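Long-range contact in armadillo repeat protein arm00016 (Synthetic construct, PDB 4D4E), which is a computationally designed repeat protein, probably intended as a scaffold for the modular recognition of peptides in extended form: residues I113-A118 with E153-A158. Sequence-based numbering, arbitrary orientation.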
# COMPACT_ATOMS: atom_id res chain seq x y z
N ILE A 113 -6.80 -5.32 -7.87
CA ILE A 113 -6.60 -3.98 -7.30
C ILE A 113 -6.35 -4.10 -5.81
O ILE A 113 -5.46 -3.44 -5.26
CB ILE A 113 -7.84 -3.09 -7.58
CG1 ILE A 113 -8.00 -2.87 -9.08
CG2 ILE A 113 -7.76 -1.78 -6.80
CD1 ILE A 113 -9.20 -2.00 -9.47
N LYS A 114 -7.13 -4.95 -5.12
CA LYS A 114 -6.95 -5.13 -3.70
C LYS A 114 -5.49 -5.49 -3.40
O LYS A 114 -4.83 -4.86 -2.55
CB LYS A 114 -7.88 -6.23 -3.16
CG LYS A 114 -7.63 -6.53 -1.69
CD LYS A 114 -7.70 -8.02 -1.38
CE LYS A 114 -9.11 -8.47 -1.07
NZ LYS A 114 -10.18 -7.88 -1.95
N ASN A 115 -5.00 -6.52 -4.08
CA ASN A 115 -3.63 -6.98 -3.92
C ASN A 115 -2.54 -5.98 -4.40
O ASN A 115 -1.44 -5.87 -3.80
CB ASN A 115 -3.51 -8.29 -4.68
CG ASN A 115 -4.22 -9.42 -3.98
OD1 ASN A 115 -3.67 -10.01 -3.10
ND2 ASN A 115 -5.48 -9.69 -4.33
N ALA A 116 -2.84 -5.20 -5.43
CA ALA A 116 -1.87 -4.23 -5.92
C ALA A 116 -1.77 -3.08 -4.91
O ALA A 116 -0.67 -2.61 -4.60
CB ALA A 116 -2.19 -3.75 -7.35
N VAL A 117 -2.91 -2.68 -4.36
CA VAL A 117 -2.89 -1.74 -3.25
C VAL A 117 -2.13 -2.28 -2.03
O VAL A 117 -1.34 -1.51 -1.41
CB VAL A 117 -4.30 -1.22 -2.85
CG1 VAL A 117 -4.12 -0.13 -1.82
CG2 VAL A 117 -4.93 -0.56 -4.06
N ALA A 118 -2.34 -3.54 -1.65
CA ALA A 118 -1.51 -4.11 -0.54
C ALA A 118 0.01 -4.02 -0.85
O ALA A 118 0.86 -3.63 0.04
CB ALA A 118 -1.92 -5.55 -0.18
N GLU A 153 -12.35 -3.84 1.50
CA GLU A 153 -10.99 -4.37 1.47
C GLU A 153 -10.03 -3.50 0.61
O GLU A 153 -8.85 -3.37 0.96
CB GLU A 153 -11.01 -5.82 0.97
CG GLU A 153 -12.20 -6.64 1.46
CD GLU A 153 -12.05 -8.11 1.11
OE1 GLU A 153 -11.00 -8.71 1.47
OE2 GLU A 153 -12.97 -8.68 0.46
N VAL A 154 -10.53 -2.89 -0.48
CA VAL A 154 -9.71 -1.97 -1.27
C VAL A 154 -9.46 -0.68 -0.47
O VAL A 154 -8.33 -0.30 -0.27
CB VAL A 154 -10.31 -1.67 -2.64
CG1 VAL A 154 -9.46 -0.63 -3.33
CG2 VAL A 154 -10.42 -2.95 -3.49
N ILE A 155 -10.53 -0.07 0.07
CA ILE A 155 -10.41 1.08 0.95
C ILE A 155 -9.47 0.84 2.10
O ILE A 155 -8.53 1.57 2.27
CB ILE A 155 -11.77 1.63 1.41
CG1 ILE A 155 -12.52 2.18 0.18
CG2 ILE A 155 -11.58 2.76 2.43
CD1 ILE A 155 -13.92 2.68 0.49
N LYS A 156 -9.63 -0.26 2.81
CA LYS A 156 -8.72 -0.61 3.89
C LYS A 156 -7.22 -0.52 3.47
O LYS A 156 -6.41 0.15 4.14
CB LYS A 156 -9.08 -2.02 4.39
CG LYS A 156 -8.04 -2.74 5.22
CD LYS A 156 -7.84 -2.12 6.59
CE LYS A 156 -6.70 -2.81 7.35
NZ LYS A 156 -7.15 -4.02 8.10
N ASN A 157 -6.85 -1.22 2.39
CA ASN A 157 -5.44 -1.25 1.93
C ASN A 157 -5.01 0.17 1.42
O ASN A 157 -3.86 0.59 1.64
CB ASN A 157 -5.31 -2.28 0.79
CG ASN A 157 -5.39 -3.74 1.28
OD1 ASN A 157 -5.01 -4.06 2.38
ND2 ASN A 157 -5.82 -4.62 0.41
N ALA A 158 -5.95 0.90 0.77
CA ALA A 158 -5.68 2.22 0.23
C ALA A 158 -5.37 3.21 1.31
O ALA A 158 -4.49 4.06 1.08
CB ALA A 158 -6.82 2.77 -0.63
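Asn157 reaches from helix 152-166 to the backbone of helix 110-124, its amide nitrogen ND2 lying 3.1 Å from Lys114 O. The N-H points well off the oxygen (angle 121°), making this a weak hydrogen bond. Because Lys114 O also accepts the helical bond from Ala118 N, the amide adds a second donor to a carbonyl already in use. Asn157 ND2 also packs on the Lys114 side chain, 3.4 Å from its CG, while the methyl of Ala118 lies near the amide group. With CG anti to its own carbonyl carbon (chi1 -73°), Asn157 sends the amide across the groove and leaves CB against Val117. There, Val117 CG1 presses onto the other backbone, 3.3 Å from Ala158 N, and meets the Ala158 methyl as well.

One turn earlier, Lys114 bends at chi2, chi3 and chi4 and swings its end obliquely across the side chain of Glu153. The ion pair is long, with Lys114 NZ 3.6 Å from Glu153 OE1, and Lys114 CE comes closer to that oxygen than the ammonium does. Glu111 offers NZ a second, weak and distant, carboxylate partner. On the buried flank, Val154 divides its methyls: CG1 meets Ile113 CG2 at 4.0 Å, and CG2 rests against CA and CB of Lys114.

The helix segments run nearly parallel, 12° apart with axes 8.6 Å from each other, as expected for equivalent helices stacked side by side in an armadillo solenoid. Leu146 of helix 140-146 packs against Ile113, Val117 and Ala158, bridging both segments, while helices 68-81 and 194-208 flank the pair and continue the row.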